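Transcriptional regulator, MarR family (Silicibacter pomeroyi DSS-3, PDB 3CDH) probably binds DNA as a dimeric, winged helix-turn-helix transcription factor of the MarR family and so regulates transcription. Local coordinates at residues 29-33 with 118-124; 49-55 with 108-114. One frame throughout, in Å; residues are numbered along the deposited sequence. Where two conformers were deposited one is given.

Contact 1. Residues 29-33 with 118-124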
ATOM      1  N   SER B  29      -3.516  -7.157   4.769  0.60 48.18           N
ATOM      2  CA  SER B  29      -3.991  -6.246   5.814  0.60 47.44           C
ATOM      3  C   SER B  29      -5.497  -6.325   6.050  0.60 48.46           C
ATOM      4  O   SER B  29      -5.996  -5.968   7.123  0.60 48.20           O
ATOM      5  CB  SER B  29      -3.661  -4.806   5.438  0.60 45.95           C
ATOM      6  OG  SER B  29      -2.357  -4.462   5.843  0.60 45.38           O
ATOM      7  N   ALA B  30      -6.223  -6.770   5.033  1.00 49.62           N
ATOM      8  CA  ALA B  30      -7.689  -6.698   5.048  1.00 51.31           C
ATOM      9  C   ALA B  30      -8.304  -7.235   6.347  1.00 52.79           C
ATOM     10  O   ALA B  30      -9.106  -6.540   6.996  1.00 52.17           O
ATOM     11  CB  ALA B  30      -8.307  -7.369   3.805  1.00 52.09           C
ATOM     12  N   GLN B  31      -7.895  -8.431   6.753  1.00 54.17           N
ATOM     13  CA  GLN B  31      -8.538  -9.036   7.909  1.00 57.51           C
ATOM     14  C   GLN B  31      -8.264  -8.250   9.185  1.00 54.81           C
ATOM     15  O   GLN B  31      -9.166  -7.964   9.958  1.00 56.10           O
ATOM     16  CB  GLN B  31      -8.146 -10.498   8.060  1.00 59.22           C
ATOM     17  CG  GLN B  31      -9.195 -11.385   8.748  1.00 65.76           C
ATOM     18  CD  GLN B  31      -8.587 -12.743   9.190  1.00 69.00           C
ATOM     19  OE1 GLN B  31      -8.576 -13.721   8.409  1.00 76.48           O
ATOM     20  NE2 GLN B  31      -8.033 -12.788  10.433  1.00 75.57           N
ATOM     21  N   PHE B  32      -7.025  -7.856   9.397  1.00 52.60           N
ATOM     22  CA  PHE B  32      -6.730  -7.071  10.566  1.00 50.68           C
ATOM     23  C   PHE B  32      -7.404  -5.708  10.546  1.00 49.39           C
ATOM     24  O   PHE B  32      -7.859  -5.219  11.593  1.00 49.08           O
ATOM     25  CB  PHE B  32      -5.233  -6.907  10.778  1.00 49.82           C
ATOM     26  CG  PHE B  32      -4.902  -6.441  12.149  1.00 48.94           C
ATOM     27  CD1 PHE B  32      -5.227  -7.235  13.253  1.00 48.43           C
ATOM     28  CD2 PHE B  32      -4.346  -5.188  12.354  1.00 47.21           C
ATOM     29  CE1 PHE B  32      -4.977  -6.800  14.537  1.00 48.84           C
ATOM     30  CE2 PHE B  32      -4.072  -4.740  13.658  1.00 46.57           C
ATOM     31  CZ  PHE B  32      -4.392  -5.547  14.746  1.00 47.84           C
ATOM     32  N   HIS B  33      -7.459  -5.086   9.368  1.00 47.84           N
ATOM     33  CA  HIS B  33      -8.150  -3.823   9.268  1.00 46.82           C
ATOM     34  C   HIS B  33      -9.637  -3.991   9.617  1.00 47.22           C
ATOM     35  O   HIS B  33     -10.195  -3.146  10.306  1.00 46.96           O
ATOM     36  CB  HIS B  33      -7.905  -3.127   7.928  1.00 46.55           C
ATOM     37  CG  HIS B  33      -6.493  -2.645   7.735  1.00 48.18           C
ATOM     38  ND1 HIS B  33      -6.047  -2.116   6.540  1.00 50.60           N
ATOM     39  CD2 HIS B  33      -5.423  -2.624   8.575  1.00 49.09           C
ATOM     40  CE1 HIS B  33      -4.766  -1.786   6.657  1.00 50.24           C
ATOM     41  NE2 HIS B  33      -4.360  -2.090   7.878  1.00 47.45           N
ATOM     42  N   ALA B 118      -2.554  -8.133  16.489  1.00 55.23           N
ATOM     43  CA  ALA B 118      -1.785  -8.032  15.253  1.00 54.99           C
ATOM     44  C   ALA B 118      -0.816  -9.204  15.159  1.00 57.04           C
ATOM     45  O   ALA B 118      -0.767  -9.868  14.122  1.00 56.81           O
ATOM     46  CB  ALA B 118      -1.063  -6.683  15.128  1.00 52.91           C
ATOM     47  N   ARG B 119      -0.098  -9.482  16.252  1.00 59.19           N
ATOM     48  CA  ARG B 119       0.909 -10.541  16.244  1.00 62.13           C
ATOM     49  C   ARG B 119       0.291 -11.903  15.956  1.00 64.20           C
ATOM     50  O   ARG B 119       0.830 -12.677  15.174  1.00 64.91           O
ATOM     51  CB  ARG B 119       1.663 -10.606  17.563  1.00 63.95           C
ATOM     52  CG  ARG B 119       2.710  -9.541  17.784  1.00 63.66           C
ATOM     53  CD  ARG B 119       3.432  -9.830  19.105  1.00 67.16           C
ATOM     54  NE  ARG B 119       4.138  -8.678  19.679  1.00 67.03           N
ATOM     55  CZ  ARG B 119       5.368  -8.285  19.323  1.00 67.71           C
ATOM     56  NH1 ARG B 119       6.044  -8.942  18.361  1.00 64.73           N
ATOM     57  NH2 ARG B 119       5.923  -7.223  19.928  1.00 66.05           N
ATOM     58  N   ALA B 120      -0.837 -12.193  16.600  1.00 66.17           N
ATOM     59  CA  ALA B 120      -1.505 -13.492  16.443  1.00 68.87           C
ATOM     60  C   ALA B 120      -2.001 -13.685  15.009  1.00 67.99           C
ATOM     61  O   ALA B 120      -1.840 -14.767  14.444  1.00 69.68           O
ATOM     62  CB  ALA B 120      -2.632 -13.646  17.449  1.00 69.45           C
ATOM     63  N   HIS B 121      -2.586 -12.630  14.444  0.50 65.87           N
ATOM     64  CA  HIS B 121      -3.043 -12.608  13.061  0.50 64.94           C
ATOM     65  C   HIS B 121      -1.859 -12.816  12.084  0.50 64.68           C
ATOM     66  O   HIS B 121      -1.997 -13.512  11.066  0.50 65.21           O
ATOM     67  CB  HIS B 121      -3.761 -11.277  12.768  0.50 62.67           C
ATOM     68  CG  HIS B 121      -5.173 -11.189  13.292  0.50 63.59           C
ATOM     69  ND1 HIS B 121      -5.502 -11.389  14.619  0.50 65.08           N
ATOM     70  CD2 HIS B 121      -6.334 -10.862  12.666  0.50 62.28           C
ATOM     71  CE1 HIS B 121      -6.802 -11.210  14.783  0.50 65.04           C
ATOM     72  NE2 HIS B 121      -7.329 -10.887  13.614  0.50 63.66           N
ATOM     73  N   GLU B 122      -0.707 -12.219  12.403  1.00 64.18           N
ATOM     74  CA  GLU B 122       0.514 -12.357  11.630  1.00 64.08           C
ATOM     75  C   GLU B 122       1.018 -13.790  11.700  1.00 67.56           C
ATOM     76  O   GLU B 122       1.473 -14.343  10.696  1.00 68.26           O
ATOM     77  CB  GLU B 122       1.594 -11.401  12.132  1.00 63.13           C
ATOM     78  CG  GLU B 122       2.952 -11.599  11.445  1.00 63.56           C
ATOM     79  CD  GLU B 122       4.044 -10.712  11.979  1.00 63.52           C
ATOM     80  OE1 GLU B 122       4.200 -10.583  13.207  1.00 66.42           O
ATOM     81  OE2 GLU B 122       4.776 -10.137  11.165  1.00 64.55           O
ATOM     82  N   THR B 123       0.932 -14.398  12.877  1.00 70.49           N
ATOM     83  CA  THR B 123       1.418 -15.759  13.043  1.00 73.98           C
ATOM     84  C   THR B 123       0.516 -16.709  12.290  1.00 75.32           C
ATOM     85  O   THR B 123       1.001 -17.661  11.672  1.00 77.23           O
ATOM     86  CB  THR B 123       1.545 -16.189  14.523  1.00 76.54           C
ATOM     87  OG1 THR B 123       2.136 -15.127  15.274  1.00 75.15           O
ATOM     88  CG2 THR B 123       2.431 -17.427  14.641  1.00 79.26           C
ATOM     89  N   ARG B 124      -0.785 -16.448  12.325  1.00 75.02           N
ATOM     90  CA  ARG B 124      -1.724 -17.246  11.565  1.00 76.94           C
ATOM     91  C   ARG B 124      -1.232 -17.282  10.116  1.00 75.11           C
ATOM     92  O   ARG B 124      -1.034 -18.353   9.523  1.00 77.10           O
ATOM     93  CB  ARG B 124      -3.119 -16.626  11.629  1.00 76.90           C
ATOM     94  CG  ARG B 124      -4.292 -17.619  11.595  1.00 83.22           C
ATOM     95  CD  ARG B 124      -5.120 -17.668  12.933  1.00 91.02           C
ATOM     96  NE  ARG B 124      -5.428 -16.351  13.540  1.00 94.13           N
ATOM     97  CZ  ARG B 124      -6.119 -15.341  12.972  1.00 94.72           C
ATOM     98  NH1 ARG B 124      -6.318 -14.208  13.654  1.00 92.79           N
ATOM     99  NH2 ARG B 124      -6.597 -15.438  11.722  1.00 94.52           N
TER

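Contact 2. Residues 49-55 with 108-114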
ATOM      1  N   LEU B  49      -0.585   3.892  17.293  1.00 41.73           N
ATOM      2  CA  LEU B  49      -0.471   3.001  18.446  1.00 43.49           C
ATOM      3  C   LEU B  49       0.591   1.937  18.244  1.00 45.12           C
ATOM      4  O   LEU B  49       1.411   1.682  19.142  1.00 47.06           O
ATOM      5  CB  LEU B  49      -1.803   2.347  18.783  1.00 43.15           C
ATOM      6  CG  LEU B  49      -2.918   3.293  19.218  1.00 42.17           C
ATOM      7  CD1 LEU B  49      -4.167   2.478  19.325  1.00 43.54           C
ATOM      8  CD2 LEU B  49      -2.622   3.991  20.544  1.00 40.95           C
ATOM      9  N   ALA B  50       0.601   1.322  17.067  1.00 44.94           N
ATOM     10  CA  ALA B  50       1.632   0.336  16.779  1.00 46.11           C
ATOM     11  C   ALA B  50       3.047   0.946  16.913  1.00 47.76           C
ATOM     12  O   ALA B  50       3.947   0.328  17.518  1.00 49.36           O
ATOM     13  CB  ALA B  50       1.403  -0.290  15.434  1.00 44.71           C
ATOM     14  N   CYS B  51       3.241   2.167  16.410  1.00 47.37           N
ATOM     15  CA  CYS B  51       4.567   2.803  16.529  1.00 49.64           C
ATOM     16  C   CYS B  51       4.956   3.173  17.927  1.00 51.54           C
ATOM     17  O   CYS B  51       6.136   3.264  18.212  1.00 53.58           O
ATOM     18  CB  CYS B  51       4.664   4.085  15.729  1.00 48.62           C
ATOM     19  SG  CYS B  51       4.465   3.831  14.032  1.00 48.58           S
ATOM     20  N   LEU B  52       3.980   3.449  18.786  1.00 51.97           N
ATOM     21  CA  LEU B  52       4.316   3.972  20.107  1.00 54.33           C
ATOM     22  C   LEU B  52       4.385   2.910  21.187  1.00 56.49           C
ATOM     23  O   LEU B  52       4.804   3.204  22.291  1.00 58.55           O
ATOM     24  CB  LEU B  52       3.389   5.115  20.521  1.00 52.98           C
ATOM     25  CG  LEU B  52       3.463   6.406  19.714  1.00 51.27           C
ATOM     26  CD1 LEU B  52       2.435   7.330  20.246  1.00 49.54           C
ATOM     27  CD2 LEU B  52       4.811   7.059  19.808  1.00 51.36           C
ATOM     28  N   VAL B  53       3.975   1.687  20.871  1.00 57.14           N
ATOM     29  CA  VAL B  53       3.977   0.623  21.861  1.00 59.80           C
ATOM     30  C   VAL B  53       5.376   0.346  22.440  1.00 63.98           C
ATOM     31  O   VAL B  53       5.503   0.308  23.655  1.00 65.56           O
ATOM     32  CB  VAL B  53       3.269  -0.641  21.343  1.00 58.99           C
ATOM     33  CG1 VAL B  53       4.194  -1.488  20.499  1.00 58.60           C
ATOM     34  CG2 VAL B  53       2.702  -1.438  22.495  1.00 60.19           C
ATOM     35  N   ASP B  54       6.416   0.192  21.606  1.00 66.50           N
ATOM     36  CA  ASP B  54       7.782   0.003  22.143  1.00 71.70           C
ATOM     37  C   ASP B  54       8.413   1.296  22.566  1.00 74.12           C
ATOM     38  O   ASP B  54       8.950   1.371  23.652  1.00 78.48           O
ATOM     39  CB  ASP B  54       8.778  -0.606  21.168  1.00 72.37           C
ATOM     40  CG  ASP B  54       8.181  -1.635  20.298  1.00 72.03           C
ATOM     41  OD1 ASP B  54       8.274  -2.849  20.629  1.00 73.87           O
ATOM     42  OD2 ASP B  54       7.622  -1.206  19.275  1.00 70.62           O
ATOM     43  N   ASN B  55       8.383   2.299  21.704  1.00 73.65           N
ATOM     44  CA  ASN B  55       9.069   3.543  21.945  1.00 75.91           C
ATOM     45  C   ASN B  55       8.413   4.377  23.047  1.00 76.70           C
ATOM     46  O   ASN B  55       7.224   4.280  23.291  1.00 75.51           O
ATOM     47  CB  ASN B  55       9.143   4.313  20.638  1.00 74.72           C
ATOM     48  CG  ASN B  55       9.523   3.412  19.446  1.00 77.71           C
ATOM     49  OD1 ASN B  55       8.736   2.561  18.993  1.00 78.31           O
ATOM     50  ND2 ASN B  55      10.739   3.600  18.932  1.00 82.54           N
ATOM     51  N   ARG B 108      -1.582   3.186  26.147  1.00 54.47           N
ATOM     52  CA  ARG B 108      -0.655   2.076  26.218  1.00 56.64           C
ATOM     53  C   ARG B 108      -1.399   0.757  26.399  1.00 56.26           C
ATOM     54  O   ARG B 108      -1.002  -0.276  25.846  1.00 57.20           O
ATOM     55  CB  ARG B 108       0.369   2.333  27.323  1.00 58.92           C
ATOM     56  CG  ARG B 108       1.561   1.389  27.371  1.00 62.62           C
ATOM     57  CD  ARG B 108       2.716   1.978  28.221  1.00 66.13           C
ATOM     58  NE  ARG B 108       3.605   2.917  27.501  1.00 73.57           N
ATOM     59  CZ  ARG B 108       4.298   2.628  26.381  1.00 76.52           C
ATOM     60  NH1 ARG B 108       4.195   1.426  25.798  1.00 76.86           N
ATOM     61  NH2 ARG B 108       5.089   3.549  25.811  1.00 76.97           N
ATOM     62  N   ALA B 109      -2.500   0.785  27.131  1.00 55.59           N
ATOM     63  CA  ALA B 109      -3.275  -0.444  27.330  1.00 56.54           C
ATOM     64  C   ALA B 109      -3.857  -0.912  25.996  1.00 54.99           C
ATOM     65  O   ALA B 109      -3.822  -2.107  25.666  1.00 56.02           O
ATOM     66  CB  ALA B 109      -4.384  -0.240  28.353  1.00 55.90           C
ATOM     67  N   LEU B 110      -4.384   0.053  25.239  1.00 52.68           N
ATOM     68  CA  LEU B 110      -5.086  -0.234  24.022  1.00 50.93           C
ATOM     69  C   LEU B 110      -4.087  -0.739  22.990  1.00 50.88           C
ATOM     70  O   LEU B 110      -4.302  -1.790  22.371  1.00 51.49           O
ATOM     71  CB  LEU B 110      -5.787   1.012  23.537  1.00 48.70           C
ATOM     72  CG  LEU B 110      -6.518   0.907  22.199  1.00 48.33           C
ATOM     73  CD1 LEU B 110      -7.458  -0.311  22.148  1.00 48.25           C
ATOM     74  CD2 LEU B 110      -7.270   2.210  21.868  1.00 46.49           C
ATOM     75  N   ALA B 111      -2.984  -0.009  22.837  1.00 50.28           N
ATOM     76  CA  ALA B 111      -1.911  -0.420  21.950  1.00 50.01           C
ATOM     77  C   ALA B 111      -1.472  -1.820  22.279  1.00 52.08           C
ATOM     78  O   ALA B 111      -1.236  -2.632  21.380  1.00 51.82           O
ATOM     79  CB  ALA B 111      -0.741   0.523  22.054  1.00 50.05           C
ATOM     80  N   GLU B 112      -1.384  -2.127  23.567  1.00 54.38           N
ATOM     81  CA  GLU B 112      -0.895  -3.441  23.907  1.00 57.21           C
ATOM     82  C   GLU B 112      -1.836  -4.525  23.457  1.00 57.03           C
ATOM     83  O   GLU B 112      -1.401  -5.514  22.877  1.00 57.60           O
ATOM     84  CB  GLU B 112      -0.561  -3.552  25.366  1.00 59.92           C
ATOM     85  CG  GLU B 112       0.925  -3.444  25.598  1.00 65.05           C
ATOM     86  CD  GLU B 112       1.269  -2.790  26.936  1.00 73.65           C
ATOM     87  OE1 GLU B 112       0.556  -3.009  27.962  1.00 75.21           O
ATOM     88  OE2 GLU B 112       2.275  -2.045  26.957  1.00 77.52           O
ATOM     89  N   SER B 113      -3.130  -4.335  23.658  1.00 56.34           N
ATOM     90  CA  SER B 113      -4.018  -5.396  23.274  1.00 57.55           C
ATOM     91  C   SER B 113      -4.151  -5.497  21.754  1.00 56.10           C
ATOM     92  O   SER B 113      -4.247  -6.601  21.211  1.00 57.75           O
ATOM     93  CB  SER B 113      -5.348  -5.315  24.006  1.00 58.10           C
ATOM     94  OG  SER B 113      -6.244  -4.519  23.300  1.00 57.99           O
ATOM     95  N   LEU B 114      -4.079  -4.370  21.056  1.00 53.73           N
ATOM     96  CA  LEU B 114      -4.039  -4.413  19.599  1.00 52.00           C
ATOM     97  C   LEU B 114      -2.786  -5.071  19.045  1.00 52.52           C
ATOM     98  O   LEU B 114      -2.862  -5.877  18.121  1.00 52.91           O
ATOM     99  CB  LEU B 114      -4.159  -3.023  19.022  1.00 50.04           C
ATOM    100  CG  LEU B 114      -5.540  -2.452  19.244  1.00 50.08           C
ATOM    101  CD1 LEU B 114      -5.577  -1.046  18.706  1.00 48.64           C
ATOM    102  CD2 LEU B 114      -6.572  -3.334  18.576  1.00 50.32           C
TER

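Contact 1. Residues 29-33 with 118-124
In the helical dimerisation region of this MarR-type subunit, Phe32 of helix 17-38 packs against Ala118 and His121 of the long helix 105-130. The two segments run roughly antiparallel, their N-to-C directions 149° apart, and their axes come no closer than 10.6 Å, a gap bridged by aromatic side chains. Phe32 has CG anti to its own backbone N (chi1 -164°), which carries the ring across to the first turn of 118-124. There the methyl of Ala118 makes an off-centre CH-pi contact, its CB 4.0 Å from the centroid of the Phe32 ring and nearest to CZ. His121 is met differently: in the conformer described, one of two modelled, the rim of Phe32 points at a face of its imidazole in a T-shaped pair, with planes at 75° and CD1 of Phe32 3.8 Å from CD2 of His121. In the same conformer NH1 of Arg124 sits over the opposite face, the guanidinium turned edge-on to the ring, and Gln31 reaches across beside both, its amide nearly coplanar with the guanidinium. Beyond the segments, Trp46 forms a second edge-to-face pair with Phe32, while Tyr16 of the second subunit packs on Ala118. Apolar and aromatic packing therefore carries the buried side of this contact, where no clear hydrogen bond crosses; the polar groups of Gln31 and Arg124 gather at its exposed margin.

Contact 2. Residues 49-55 with 108-114
Leu49 and Ala111 bring helix 43-54 of the winged helix-turn-helix domain against the start of helix 105-130, the long helix that leads from the wing back to the dimer region. Their CA atoms are the closest CA pair across the two segments, 5.1 Å apart, and CB of Leu49 lies 3.9 Å from CB of Ala111. With such a small residue at the crossing, the axes come within 9.0 Å at an angle of 105°. The Leu49 side chain reaches across helix 105-130, and its CD1 touches CD1 of Leu114 at 3.8 Å and meets CD2 of Leu110. One turn further along helix 43-54, Val53 has CG2 anti to its backbone N, and this methyl touches both CB of Ala111 and the aliphatic CG of Glu112.

The polar end of the contact belongs to Arg108, whose chain bends at chi3 (-84°) to bring the guanidinium to the backbone carbonyls of Val53 and Asn55. NH2 makes a weak bond to the backbone O of Asn55 at 3.4 Å. The stronger bond is from Arg108 NH1 to Val53 O, 2.7 Å long with an N-H...O angle of 160°, the oxygen lying almost in the guanidinium plane.

Outside this first shell, Leu103 of strand 100-103 packs on Leu49, Leu52 and Ala111, tying the crossing to the sheet, and Gln39 and Leu41 cover Leu114. Phe12 of the second subunit also reaches helix 43-54, packing on Ala50, with its backbone N hydrogen-bonded to OD2 of Asp54.

How the contacts relate
Contacts 1 and 2 illustrate how one long helix can join two functional regions of a small regulator. Both use helix 105-130, contact 2 near its start and contact 1 further on, with centres 15 Å apart. Their partners, helix 17-38 and helix 43-54, follow each other in the chain. The order along the chain is 29-33, 49-55, 108-114, 118-124, which nests contact 2 inside the loop closed by contact 1. The two meet where CZ of Phe32 lies 3.7 Å from the backbone O of Leu114. Each also touches the second subunit. One continuous helix thus spans the dimer region and the probable DNA-binding domain.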